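Local coordinates for DNA polymerase (Pyrobaculum calidifontis, PDB 5MDN), which probably catalyses template-directed DNA synthesis, adding deoxyribonucleotides from their triphosphates to a growing strand and releasing diphosphate, at residues E27-V32 with P143-E148; N131-R136 with V150-V155; V253-G258 with V271-V276; L33-F38 with M117-D122. All blocks are in the same frame, centred on the assembly; numbering follows the deposited sequence.

Contact 1 (E27-V32 with P143-E148)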
loop_
_atom_site.group_PDB
_atom_site.type_symbol
_atom_site.label_atom_id
_atom_site.label_comp_id
_atom_site.label_asym_id
_atom_site.label_seq_id
_atom_site.Cartn_x
_atom_site.Cartn_y
_atom_site.Cartn_z
ATOM N N GLU A 27 -12.418 -25.113 16.637
ATOM C CA GLU A 27 -13.022 -24.917 17.947
ATOM C C GLU A 27 -12.664 -23.569 18.563
ATOM O O GLU A 27 -12.958 -23.337 19.741
ATOM C CB GLU A 27 -12.625 -26.061 18.883
ATOM C CG GLU A 27 -12.983 -27.437 18.330
ATOM C CD GLU A 27 -12.772 -28.550 19.338
ATOM O OE1 GLU A 27 -13.320 -28.450 20.455
ATOM O OE2 GLU A 27 -12.071 -29.530 19.008
ATOM N N GLY A 28 -12.040 -22.681 17.795
ATOM C CA GLY A 28 -11.837 -21.314 18.234
ATOM C C GLY A 28 -10.721 -21.107 19.232
ATOM O O GLY A 28 -10.846 -20.261 20.126
ATOM N N ARG A 29 -9.624 -21.848 19.104
ATOM C CA ARG A 29 -8.458 -21.673 19.959
ATOM C C ARG A 29 -7.206 -21.592 19.099
ATOM O O ARG A 29 -7.111 -22.230 18.048
ATOM C CB ARG A 29 -8.318 -22.815 20.974
ATOM C CG ARG A 29 -8.448 -24.180 20.347
ATOM C CD ARG A 29 -8.082 -25.311 21.283
ATOM N NE ARG A 29 -7.690 -26.494 20.523
ATOM C CZ ARG A 29 -6.738 -27.344 20.894
ATOM N NH1 ARG A 29 -6.077 -27.150 22.027
ATOM N NH2 ARG A 29 -6.453 -28.393 20.132
ATOM N N ARG A 30 -6.242 -20.800 19.561
ATOM C CA ARG A 30 -5.067 -20.480 18.764
ATOM C C ARG A 30 -4.057 -21.616 18.868
ATOM O O ARG A 30 -3.624 -21.969 19.969
ATOM C CB ARG A 30 -4.446 -19.160 19.221
ATOM C CG ARG A 30 -5.177 -17.904 18.742
ATOM C CD ARG A 30 -6.494 -17.684 19.485
ATOM N NE ARG A 30 -7.224 -16.519 18.990
ATOM C CZ ARG A 30 -8.415 -16.578 18.402
ATOM N NH1 ARG A 30 -9.013 -17.749 18.238
ATOM N NH2 ARG A 30 -9.006 -15.470 17.980
ATOM N N VAL A 31 -3.678 -22.183 17.723
ATOM C CA VAL A 31 -2.773 -23.323 17.658
ATOM C C VAL A 31 -1.695 -23.027 16.624
ATOM O O VAL A 31 -1.725 -22.010 15.933
ATOM C CB VAL A 31 -3.500 -24.641 17.312
ATOM C CG1 VAL A 31 -4.612 -24.922 18.313
ATOM C CG2 VAL A 31 -4.051 -24.584 15.896
ATOM N N VAL A 32 -0.727 -23.936 16.532
ATOM C CA VAL A 32 0.377 -23.815 15.587
ATOM C C VAL A 32 0.587 -25.166 14.913
ATOM O O VAL A 32 0.679 -26.199 15.587
ATOM C CB VAL A 32 1.672 -23.327 16.272
ATOM C CG1 VAL A 32 1.965 -24.133 17.531
ATOM C CG2 VAL A 32 2.845 -23.386 15.304
ATOM N N PRO A 143 3.158 -21.805 24.970
ATOM C CA PRO A 143 1.773 -21.895 25.454
ATOM C C PRO A 143 0.804 -22.480 24.441
ATOM O O PRO A 143 -0.303 -22.874 24.832
ATOM C CB PRO A 143 1.421 -20.436 25.773
ATOM C CG PRO A 143 2.252 -19.646 24.817
ATOM C CD PRO A 143 3.515 -20.436 24.554
ATOM N N LEU A 144 1.179 -22.548 23.161
ATOM C CA LEU A 144 0.298 -22.921 22.058
ATOM C C LEU A 144 0.316 -24.430 21.836
ATOM O O LEU A 144 1.378 -25.056 21.906
ATOM C CB LEU A 144 0.718 -22.220 20.770
ATOM C CG LEU A 144 0.815 -20.695 20.795
ATOM C CD1 LEU A 144 1.566 -20.195 19.572
ATOM C CD2 LEU A 144 -0.572 -20.081 20.867
ATOM N N PRO A 145 -0.846 -25.028 21.583
ATOM C CA PRO A 145 -0.873 -26.433 21.156
ATOM C C PRO A 145 -0.189 -26.600 19.807
ATOM O O PRO A 145 -0.489 -25.888 18.846
ATOM C CB PRO A 145 -2.371 -26.752 21.074
ATOM C CG PRO A 145 -3.045 -25.714 21.915
ATOM C CD PRO A 145 -2.195 -24.483 21.814
ATOM N N LEU A 146 0.733 -27.554 19.740
ATOM C CA LEU A 146 1.460 -27.857 18.517
ATOM C C LEU A 146 0.837 -29.055 17.808
ATOM O O LEU A 146 0.306 -29.969 18.442
ATOM C CB LEU A 146 2.934 -28.134 18.821
ATOM C CG LEU A 146 3.876 -28.433 17.653
ATOM C CD1 LEU A 146 3.948 -27.250 16.699
ATOM C CD2 LEU A 146 5.264 -28.802 18.161
ATOM N N TYR A 147 0.913 -29.037 16.480
ATOM C CA TYR A 147 0.357 -30.090 15.640
ATOM C C TYR A 147 1.334 -30.406 14.521
ATOM O O TYR A 147 1.813 -29.493 13.841
ATOM C CB TYR A 147 -0.991 -29.675 15.034
ATOM C CG TYR A 147 -2.177 -29.737 15.971
ATOM C CD1 TYR A 147 -2.372 -28.765 16.943
ATOM C CD2 TYR A 147 -3.115 -30.756 15.866
ATOM C CE1 TYR A 147 -3.459 -28.814 17.794
ATOM C CE2 TYR A 147 -4.205 -30.815 16.712
ATOM C CZ TYR A 147 -4.373 -29.843 17.674
ATOM O OH TYR A 147 -5.458 -29.897 18.518
ATOM N N GLU A 148 1.634 -31.688 14.333
ATOM C CA GLU A 148 2.416 -32.130 13.186
ATOM C C GLU A 148 1.468 -32.352 12.016
ATOM O O GLU A 148 0.552 -33.174 12.107
ATOM C CB GLU A 148 3.173 -33.422 13.485
ATOM C CG GLU A 148 4.502 -33.260 14.193
ATOM C CD GLU A 148 5.244 -34.581 14.319
ATOM O OE1 GLU A 148 4.584 -35.641 14.263
ATOM O OE2 GLU A 148 6.484 -34.557 14.461
#
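V32 pairs with L146 where strand 30-35 starts to run parallel to strand 144-155. V32 N donates to P145 O over 3.0 Å. V32 O then accepts from Y147 N, also at 3.0 Å. These two bonds straddle L146, as a parallel bridge requires.

The side chains of V32 and L146 lie on the same face of the sheet. CG1 of V32 sits between its backbone N and carbonyl carbon (chi1 49°). From there V32 CG1 reaches L146 CD1 at 3.8 Å and L144 CB at 4.0 Å. V31 has a different set of neighbours. V31 CG1 meets P145 CB at 4.0 Å, the two side chains crossing at about a right angle, and it also touches Y147 CE1.

R29 has its CG likewise between N and the carbonyl carbon (chi1 48°). The extended chain beyond carries the guanidinium past P145 to Y147. R29 NH1 lies 3.4 Å from P145 CG, and V31 CG1 covers the centre of one guanidinium face. The group is turned 75° from the Y147 ring and brings NH2 to the edge of that ring, beside the hydroxyl. A bond between them is doubtful in this model.

The arginine's salt bridge goes to D25, through NE. The pairing therefore rests on backbone bonds and apolar packing, while the charge of R29 is met by D25, just before its own segment.

Contact 2 (N131-R136 with V150-V155)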
loop_
_atom_site.group_PDB
_atom_site.type_symbol
_atom_site.label_atom_id
_atom_site.label_comp_id
_atom_site.label_asym_id
_atom_site.label_seq_id
_atom_site.Cartn_x
_atom_site.Cartn_y
_atom_site.Cartn_z
ATOM N N ASN A 131 -8.550 -23.762 6.010
ATOM C CA ASN A 131 -7.922 -24.890 5.340
ATOM C C ASN A 131 -8.308 -26.190 6.034
ATOM O O ASN A 131 -8.689 -26.206 7.205
ATOM C CB ASN A 131 -6.398 -24.737 5.325
ATOM C CG ASN A 131 -5.932 -23.593 4.446
ATOM O OD1 ASN A 131 -5.363 -23.809 3.375
ATOM N ND2 ASN A 131 -6.162 -22.367 4.899
ATOM N N VAL A 132 -8.199 -27.291 5.295
ATOM C CA VAL A 132 -8.474 -28.625 5.816
ATOM C C VAL A 132 -7.148 -29.354 5.968
ATOM O O VAL A 132 -6.357 -29.420 5.018
ATOM C CB VAL A 132 -9.435 -29.405 4.902
ATOM C CG1 VAL A 132 -9.791 -30.745 5.525
ATOM C CG2 VAL A 132 -10.689 -28.589 4.630
ATOM N N VAL A 133 -6.906 -29.902 7.155
ATOM C CA VAL A 133 -5.615 -30.489 7.497
ATOM C C VAL A 133 -5.841 -31.772 8.279
ATOM O O VAL A 133 -6.659 -31.808 9.205
ATOM C CB VAL A 133 -4.735 -29.528 8.323
ATOM C CG1 VAL A 133 -3.498 -29.132 7.542
ATOM C CG2 VAL A 133 -5.527 -28.299 8.757
ATOM N N GLU A 134 -5.118 -32.822 7.902
ATOM C CA GLU A 134 -4.907 -33.974 8.765
ATOM C C GLU A 134 -3.614 -33.725 9.527
ATOM O O GLU A 134 -2.543 -33.623 8.920
ATOM C CB GLU A 134 -4.831 -35.263 7.949
ATOM C CG GLU A 134 -4.898 -36.535 8.777
ATOM C CD GLU A 134 -4.578 -37.774 7.963
ATOM O OE1 GLU A 134 -4.818 -37.757 6.736
ATOM O OE2 GLU A 134 -4.091 -38.765 8.547
ATOM N N ALA A 135 -3.709 -33.621 10.850
ATOM C CA ALA A 135 -2.558 -33.211 11.643
ATOM C C ALA A 135 -2.591 -33.883 13.006
ATOM O O ALA A 135 -3.582 -33.779 13.734
ATOM C CB ALA A 135 -2.522 -31.687 11.804
ATOM N N ARG A 136 -1.499 -34.568 13.336
ATOM C CA ARG A 136 -1.360 -35.224 14.627
ATOM C C ARG A 136 -1.093 -34.213 15.730
ATOM O O ARG A 136 -0.303 -33.283 15.562
ATOM C CB ARG A 136 -0.201 -36.219 14.568
ATOM C CG ARG A 136 -0.367 -37.318 13.542
ATOM C CD ARG A 136 0.868 -38.206 13.455
ATOM N NE ARG A 136 1.228 -38.848 14.717
ATOM C CZ ARG A 136 2.258 -38.466 15.466
ATOM N NH1 ARG A 136 3.015 -37.452 15.071
ATOM N NH2 ARG A 136 2.540 -39.094 16.600
ATOM N N VAL A 150 0.135 -33.822 8.684
ATOM C CA VAL A 150 0.322 -35.000 7.845
ATOM C C VAL A 150 0.132 -34.658 6.375
ATOM O O VAL A 150 0.990 -34.959 5.540
ATOM C CB VAL A 150 -0.631 -36.127 8.294
ATOM C CG1 VAL A 150 -0.361 -37.395 7.500
ATOM C CG2 VAL A 150 -0.483 -36.381 9.786
ATOM N N GLU A 151 -0.988 -34.025 6.034
ATOM C CA GLU A 151 -1.251 -33.650 4.653
ATOM C C GLU A 151 -2.254 -32.506 4.635
ATOM O O GLU A 151 -3.240 -32.525 5.378
ATOM C CB GLU A 151 -1.774 -34.841 3.845
ATOM C CG GLU A 151 -1.910 -34.568 2.361
ATOM C CD GLU A 151 -2.428 -35.766 1.596
ATOM O OE1 GLU A 151 -3.190 -36.562 2.182
ATOM O OE2 GLU A 151 -2.064 -35.917 0.411
ATOM N N TRP A 152 -1.996 -31.515 3.785
ATOM C CA TRP A 152 -2.940 -30.433 3.547
ATOM C C TRP A 152 -3.943 -30.840 2.475
ATOM O O TRP A 152 -3.560 -31.319 1.402
ATOM C CB TRP A 152 -2.210 -29.159 3.122
ATOM C CG TRP A 152 -1.375 -28.541 4.194
ATOM C CD1 TRP A 152 -0.094 -28.868 4.527
ATOM C CD2 TRP A 152 -1.754 -27.468 5.064
ATOM N NE1 TRP A 152 0.346 -28.073 5.558
ATOM C CE2 TRP A 152 -0.655 -27.205 5.906
ATOM C CE3 TRP A 152 -2.917 -26.706 5.214
ATOM C CZ2 TRP A 152 -0.685 -26.214 6.886
ATOM C CZ3 TRP A 152 -2.947 -25.724 6.189
ATOM C CH2 TRP A 152 -1.837 -25.486 7.012
ATOM N N ALA A 153 -5.225 -30.645 2.767
ATOM C CA ALA A 153 -6.256 -30.755 1.745
ATOM C C ALA A 153 -6.475 -29.397 1.093
ATOM O O ALA A 153 -5.527 -28.622 0.928
ATOM C CB ALA A 153 -7.559 -31.289 2.341
ATOM N N GLY A 154 -7.710 -29.098 0.720
ATOM C CA GLY A 154 -8.054 -27.823 0.124
ATOM C C GLY A 154 -8.486 -26.796 1.148
ATOM O O GLY A 154 -8.072 -26.828 2.311
ATOM N N VAL A 155 -9.330 -25.868 0.703
ATOM C CA VAL A 155 -9.919 -24.845 1.555
ATOM C C VAL A 155 -11.435 -24.994 1.500
ATOM O O VAL A 155 -11.997 -25.409 0.481
ATOM C CB VAL A 155 -9.458 -23.430 1.118
ATOM C CG1 VAL A 155 -8.893 -23.469 -0.298
ATOM C CG2 VAL A 155 -10.584 -22.402 1.206
#
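V150 and E151 both face E134, which makes a classic beta bulge in this antiparallel pairing. E134 O takes V150 N at 2.7 Å, in the carbonyl plane, and E151 N more weakly. E134 N completes the pair by giving its hydrogen to E151 O at 3.2 Å. A second shift of register falls between N131 and V133. There V132 N bonds to G154 O at 3.0 Å, while V132 O receives A153 N at 2.8 Å. Both shifts place the extra residue on strand 144-155. The two strands form a hairpin that ends the five-stranded sheet on the side of strand 131-141.

W152 and V133 form a non-hydrogen-bonded pair. Their side chains run side by side on one face of the sheet and point the same way. W152 CG lies anti to the carbonyl carbon (chi1 -68°), which lays the indole alongside V133. V133 CG1 rests over a face of the indole, 3.5 Å from the centroid of its six-membered ring and 17° off the normal, a CH-pi contact. N131 meets the same indole at its rim, where N131 CB touches W152 CZ3 at 3.7 Å. The amide plane of N131 stands at 90° to the indole plane, and its ND2 is bonded to V126 O. L33 and F3 also pack on W152.

The other face carries E134 and E151. Their OE1 atoms lie 5.0 Å apart with no direct contact. The chemistry is thus divided: a face where W152 and V133 pack with N131, and an exposed acidic face, where solvent probably screens the two carboxylates and their nearness might slightly raise each other's pKa.

Contact 3 (V253-G258 with V271-V276)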
loop_
_atom_site.group_PDB
_atom_site.type_symbol
_atom_site.label_atom_id
_atom_site.label_comp_id
_atom_site.label_asym_id
_atom_site.label_seq_id
_atom_site.Cartn_x
_atom_site.Cartn_y
_atom_site.Cartn_z
ATOM N N VAL A 253 6.573 -9.234 22.696
ATOM C CA VAL A 253 5.147 -9.101 22.428
ATOM C C VAL A 253 4.570 -10.248 21.602
ATOM O O VAL A 253 3.341 -10.420 21.597
ATOM C CB VAL A 253 4.826 -7.750 21.756
ATOM C CG1 VAL A 253 5.127 -6.602 22.705
ATOM C CG2 VAL A 253 5.605 -7.603 20.462
ATOM N N ASP A 254 5.392 -11.033 20.905
ATOM C CA ASP A 254 4.837 -12.083 20.064
ATOM C C ASP A 254 4.416 -13.287 20.912
ATOM O O ASP A 254 4.622 -13.333 22.128
ATOM C CB ASP A 254 5.824 -12.449 18.950
ATOM C CG ASP A 254 7.038 -13.243 19.430
ATOM O OD1 ASP A 254 6.981 -13.963 20.448
ATOM O OD2 ASP A 254 8.081 -13.157 18.746
ATOM N N ARG A 255 3.810 -14.280 20.259
ATOM C CA ARG A 255 3.203 -15.401 20.970
ATOM C C ARG A 255 4.208 -16.424 21.489
ATOM O O ARG A 255 3.805 -17.332 22.223
ATOM C CB ARG A 255 2.143 -16.084 20.100
ATOM C CG ARG A 255 0.863 -15.269 19.998
ATOM C CD ARG A 255 -0.354 -16.163 19.793
ATOM N NE ARG A 255 -1.605 -15.406 19.844
ATOM C CZ ARG A 255 -2.437 -15.219 18.823
ATOM N NH1 ARG A 255 -2.167 -15.735 17.632
ATOM N NH2 ARG A 255 -3.548 -14.516 19.000
ATOM N N LEU A 256 5.484 -16.321 21.127
ATOM C CA LEU A 256 6.519 -17.186 21.688
ATOM C C LEU A 256 7.517 -16.372 22.503
ATOM O O LEU A 256 8.720 -16.651 22.513
ATOM C CB LEU A 256 7.232 -17.990 20.602
ATOM C CG LEU A 256 6.439 -19.021 19.788
ATOM C CD1 LEU A 256 5.597 -19.909 20.699
ATOM C CD2 LEU A 256 5.578 -18.372 18.707
ATOM N N GLY A 257 7.011 -15.374 23.224
ATOM C CA GLY A 257 7.845 -14.544 24.079
ATOM C C GLY A 257 8.981 -13.841 23.377
ATOM O O GLY A 257 10.000 -13.546 24.009
ATOM N N GLY A 258 8.837 -13.557 22.083
ATOM C CA GLY A 258 9.886 -12.950 21.298
ATOM C C GLY A 258 9.584 -11.497 20.956
ATOM O O GLY A 258 8.484 -10.990 21.164
ATOM N N VAL A 271 5.707 -12.590 15.560
ATOM C CA VAL A 271 5.442 -14.000 15.289
ATOM C C VAL A 271 4.146 -14.439 15.957
ATOM O O VAL A 271 3.892 -14.135 17.129
ATOM C CB VAL A 271 6.632 -14.856 15.748
ATOM C CG1 VAL A 271 6.275 -16.335 15.720
ATOM C CG2 VAL A 271 7.849 -14.582 14.877
ATOM N N GLY A 272 3.321 -15.165 15.207
ATOM C CA GLY A 272 2.064 -15.677 15.710
ATOM C C GLY A 272 0.921 -14.690 15.718
ATOM O O GLY A 272 -0.109 -14.967 16.344
ATOM N N ARG A 273 1.060 -13.555 15.037
ATOM C CA ARG A 273 -0.020 -12.585 14.930
ATOM C C ARG A 273 0.258 -11.671 13.746
ATOM O O ARG A 273 1.379 -11.610 13.233
ATOM C CB ARG A 273 -0.192 -11.780 16.226
ATOM C CG ARG A 273 1.092 -11.521 16.997
ATOM C CD ARG A 273 0.817 -10.710 18.255
ATOM N NE ARG A 273 -0.106 -11.393 19.158
ATOM C CZ ARG A 273 0.198 -11.769 20.397
ATOM N NH1 ARG A 273 1.405 -11.527 20.888
ATOM N NH2 ARG A 273 -0.708 -12.385 21.146
ATOM N N ALA A 274 -0.784 -10.963 13.314
ATOM C CA ALA A 274 -0.729 -10.114 12.128
ATOM C C ALA A 274 -0.492 -8.667 12.551
ATOM O O ALA A 274 -1.378 -8.028 13.130
ATOM C CB ALA A 274 -2.015 -10.245 11.315
ATOM N N ASN A 275 0.702 -8.153 12.265
ATOM C CA ASN A 275 1.004 -6.738 12.450
ATOM C C ASN A 275 0.628 -5.996 11.172
ATOM O O ASN A 275 1.317 -6.113 10.151
ATOM C CB ASN A 275 2.477 -6.536 12.794
ATOM C CG ASN A 275 2.849 -5.074 12.921
ATOM O OD1 ASN A 275 2.132 -4.292 13.547
ATOM N ND2 ASN A 275 3.977 -4.697 12.333
ATOM N N VAL A 276 -0.461 -5.231 11.226
ATOM C CA VAL A 276 -0.959 -4.476 10.083
ATOM C C VAL A 276 -0.685 -2.997 10.318
ATOM O O VAL A 276 -0.989 -2.463 11.391
ATOM C CB VAL A 276 -2.458 -4.731 9.849
ATOM C CG1 VAL A 276 -2.933 -3.990 8.610
ATOM C CG2 VAL A 276 -2.726 -6.222 9.716
#
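The turn at D254-G257 packs on the approach to strand 274-277, a buried loop-to-loop contact within the exonuclease domain. R255 N donates to V271 O at 3.1 Å, with an almost straight N-H...O angle of 174°. L256 CD2 meets V271 CG1 at 3.7 Å.

The turn is type I and is braced from inside. D254 CG lies between its own N and carbonyl carbon (chi1 73°), which brings OD1 back over the turn. L256 N reaches D254 OD1 at 2.9 Å, making an Asx turn, and G258 N reaches it from the opposite face of the carboxylate plane.

R255 and R273 cross obliquely. R255 CG lies 3.4 Å above the R273 guanidinium plane, toward its rim, and the two guanidinium planes are 60° apart. R255 NE comes 3.4 Å from R273 NH2. Both groups gather round D223, which forms a salt bridge with each, and R255 also pairs with D225. With an alanine in place of R255, D223 and D225 would probably each lose an arginine partner, and the face of R273 now covered by CG would be laid bare.

G272 has positive phi, and a CB there would run into R255 CB. Its N-H bonds to D7, a ligand of the bound magnesium ion.

Around the contact, V253 packs on V216 and V219 of helix 209-222. L256 and V271 meet F22 of strand 17-24. Beyond R273 the chain enters strand 274-277, which pairs with strand 226-229 at the edge of the exonuclease sheet.

Contact 4 (L33-F38 with M117-D122)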
loop_
_atom_site.group_PDB
_atom_site.type_symbol
_atom_site.label_atom_id
_atom_site.label_comp_id
_atom_site.label_asym_id
_atom_site.label_seq_id
_atom_site.Cartn_x
_atom_site.Cartn_y
_atom_site.Cartn_z
ATOM N N LEU A 33 0.649 -25.158 13.583
ATOM C CA LEU A 33 0.876 -26.354 12.787
ATOM C C LEU A 33 2.308 -26.344 12.274
ATOM O O LEU A 33 2.827 -25.297 11.876
ATOM C CB LEU A 33 -0.110 -26.441 11.618
ATOM C CG LEU A 33 -1.435 -27.168 11.870
ATOM C CD1 LEU A 33 -2.215 -26.545 13.015
ATOM C CD2 LEU A 33 -2.272 -27.194 10.599
ATOM N N VAL A 34 2.942 -27.514 12.279
ATOM C CA VAL A 34 4.360 -27.622 11.973
ATOM C C VAL A 34 4.595 -28.700 10.922
ATOM O O VAL A 34 3.875 -29.702 10.851
ATOM C CB VAL A 34 5.172 -27.899 13.261
ATOM C CG1 VAL A 34 5.169 -29.382 13.617
ATOM C CG2 VAL A 34 6.569 -27.366 13.126
ATOM N N ASP A 35 5.600 -28.466 10.076
ATOM C CA ASP A 35 6.013 -29.424 9.055
ATOM C C ASP A 35 7.531 -29.415 8.967
ATOM O O ASP A 35 8.130 -28.374 8.680
ATOM C CB ASP A 35 5.401 -29.095 7.690
ATOM C CG ASP A 35 5.426 -30.278 6.736
ATOM O OD1 ASP A 35 6.264 -31.187 6.924
ATOM O OD2 ASP A 35 4.606 -30.298 5.794
ATOM N N ARG A 36 8.148 -30.570 9.210
ATOM C CA ARG A 36 9.595 -30.707 9.128
ATOM C C ARG A 36 10.066 -31.348 7.829
ATOM O O ARG A 36 11.270 -31.331 7.550
ATOM C CB ARG A 36 10.105 -31.529 10.317
ATOM C CG ARG A 36 9.637 -31.001 11.662
ATOM C CD ARG A 36 10.262 -31.766 12.820
ATOM N NE ARG A 36 9.783 -31.276 14.110
ATOM C CZ ARG A 36 8.618 -31.613 14.656
ATOM N NH1 ARG A 36 7.801 -32.447 14.028
ATOM N NH2 ARG A 36 8.267 -31.110 15.832
ATOM N N ARG A 37 9.159 -31.920 7.039
ATOM C CA ARG A 37 9.543 -32.715 5.881
ATOM C C ARG A 37 9.750 -31.899 4.610
ATOM O O ARG A 37 10.426 -32.381 3.692
ATOM C CB ARG A 37 8.501 -33.817 5.653
ATOM C CG ARG A 37 8.573 -34.876 6.745
ATOM C CD ARG A 37 7.669 -36.073 6.519
ATOM N NE ARG A 37 7.878 -37.063 7.574
ATOM C CZ ARG A 37 7.188 -37.105 8.710
ATOM N NH1 ARG A 37 6.229 -36.218 8.939
ATOM N NH2 ARG A 37 7.457 -38.033 9.618
ATOM N N PHE A 38 9.189 -30.696 4.520
ATOM C CA PHE A 38 9.397 -29.866 3.342
ATOM C C PHE A 38 10.817 -29.307 3.324
ATOM O O PHE A 38 11.429 -29.074 4.369
ATOM C CB PHE A 38 8.385 -28.720 3.308
ATOM C CG PHE A 38 8.363 -27.968 2.009
ATOM C CD1 PHE A 38 7.778 -28.522 0.881
ATOM C CD2 PHE A 38 8.929 -26.707 1.914
ATOM C CE1 PHE A 38 7.757 -27.833 -0.317
ATOM C CE2 PHE A 38 8.912 -26.014 0.719
ATOM C CZ PHE A 38 8.326 -26.577 -0.398
ATOM N N MET A 117 6.838 -18.829 1.956
ATOM C CA MET A 117 5.903 -18.654 0.848
ATOM C C MET A 117 5.961 -19.835 -0.115
ATOM O O MET A 117 4.932 -20.240 -0.668
ATOM C CB MET A 117 6.190 -17.348 0.108
ATOM C CG MET A 117 5.813 -16.092 0.875
ATOM S SD MET A 117 4.058 -16.008 1.265
ATOM C CE MET A 117 3.343 -16.068 -0.376
ATOM N N ARG A 118 7.159 -20.383 -0.334
ATOM C CA ARG A 118 7.302 -21.604 -1.122
ATOM C C ARG A 118 6.440 -22.727 -0.555
ATOM O O ARG A 118 5.769 -23.449 -1.301
ATOM C CB ARG A 118 8.772 -22.022 -1.157
ATOM C CG ARG A 118 9.081 -23.231 -2.024
ATOM C CD ARG A 118 9.241 -22.857 -3.490
ATOM N NE ARG A 118 7.984 -22.908 -4.222
ATOM C CZ ARG A 118 7.860 -22.595 -5.507
ATOM N NH1 ARG A 118 8.922 -22.209 -6.200
ATOM N NH2 ARG A 118 6.676 -22.668 -6.099
ATOM N N TYR A 119 6.458 -22.893 0.769
ATOM C CA TYR A 119 5.692 -23.964 1.402
ATOM C C TYR A 119 4.196 -23.790 1.174
ATOM O O TYR A 119 3.503 -24.733 0.774
ATOM C CB TYR A 119 6.006 -24.017 2.897
ATOM C CG TYR A 119 5.212 -25.063 3.645
ATOM C CD1 TYR A 119 5.639 -26.383 3.693
ATOM C CD2 TYR A 119 4.038 -24.729 4.306
ATOM C CE1 TYR A 119 4.914 -27.341 4.375
ATOM C CE2 TYR A 119 3.307 -25.678 4.988
ATOM C CZ TYR A 119 3.750 -26.984 5.021
ATOM O OH TYR A 119 3.024 -27.932 5.702
ATOM N N MET A 120 3.672 -22.590 1.437
ATOM C CA MET A 120 2.231 -22.378 1.326
ATOM C C MET A 120 1.764 -22.503 -0.118
ATOM O O MET A 120 0.660 -22.995 -0.376
ATOM C CB MET A 120 1.847 -21.020 1.914
ATOM C CG MET A 120 2.026 -20.941 3.424
ATOM S SD MET A 120 1.325 -19.455 4.171
ATOM C CE MET A 120 2.076 -18.181 3.170
ATOM N N ILE A 121 2.581 -22.049 -1.070
ATOM C CA ILE A 121 2.245 -22.217 -2.483
ATOM C C ILE A 121 2.177 -23.697 -2.844
ATOM O O ILE A 121 1.195 -24.167 -3.431
ATOM C CB ILE A 121 3.253 -21.465 -3.371
ATOM C CG1 ILE A 121 2.997 -19.957 -3.310
ATOM C CG2 ILE A 121 3.190 -21.966 -4.807
ATOM C CD1 ILE A 121 4.034 -19.132 -4.041
ATOM N N ASP A 122 3.223 -24.455 -2.503
ATOM C CA ASP A 122 3.300 -25.851 -2.925
ATOM C C ASP A 122 2.249 -26.708 -2.230
ATOM O O ASP A 122 1.675 -27.615 -2.844
ATOM C CB ASP A 122 4.702 -26.398 -2.658
ATOM C CG ASP A 122 5.743 -25.807 -3.584
ATOM O OD1 ASP A 122 5.490 -24.725 -4.156
ATOM O OD2 ASP A 122 6.817 -26.424 -3.740
#
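Y119 OH is held by two polar partners. It donates to D35 OD2 at 2.8 Å, using the anti lone pair of that oxygen, and it is also hydrogen-bonded to W152 NE1 of strand 144-155. The D35 carboxylate meets the tyrosine ring at its edge, with the two planes 87° apart. D35 has its other oxygen occupied as well: OD1 accepts R37 N at 3.0 Å, which makes an Asx turn where strand 30-35 ends.

F38 follows that turn and packs along the same edge of the tyrosine ring, at CD1. Its CG is anti to the backbone N (chi1 -169°), which sends the ring toward the helix. The edge of Y119 points at the face of F38 in a T-shaped pair, with centroids 5.4 Å apart and planes at 80°. Y119 CD1 is 3.6 Å from F38 CG. Y119 CA also lies over the F38 face, 4.3 Å from the centroid, as a CH-pi contact.

The contact fixes helix 115-123 to the mixed sheet that holds strands 30-35 and 144-155. V19 and V149 of that sheet also touch Y119. A phenylalanine in place of Y119 would probably keep much of the ring packing but leave D35 OD2 and W152 NE1 without their shared partner.

At the far edge of the F38 ring, CZ meets R118 CG at 3.8 Å and D122 OD2 at 3.7 Å. R118 and D122 lie one helical turn apart and form a salt bridge with weak hydrogen bonds. R118 NH1 has a second acidic partner in E110.

How the contacts relate
Contacts 1, 2 and 4 share one mixed sheet. Contact 1 joins strands 30-35 and 144-155, contact 2 adds strand 131-141, and contact 4 sets a helix against them. Their centres lie 12 to 17 Å apart. E148 at the end of contact 1 ties the three together through salt bridges to R136 of contact 2 and R36 of contact 4. Contact 3 lies beside the separate sheet that holds strand 274-277, and touches contact 1, where R30 CG lies 3.8 Å from R255 NH2. The magnesium ion held by D7 and D363 is about 6 Å from the V271 side chain, but about 12 Å from V32 and 13 Å from Y119.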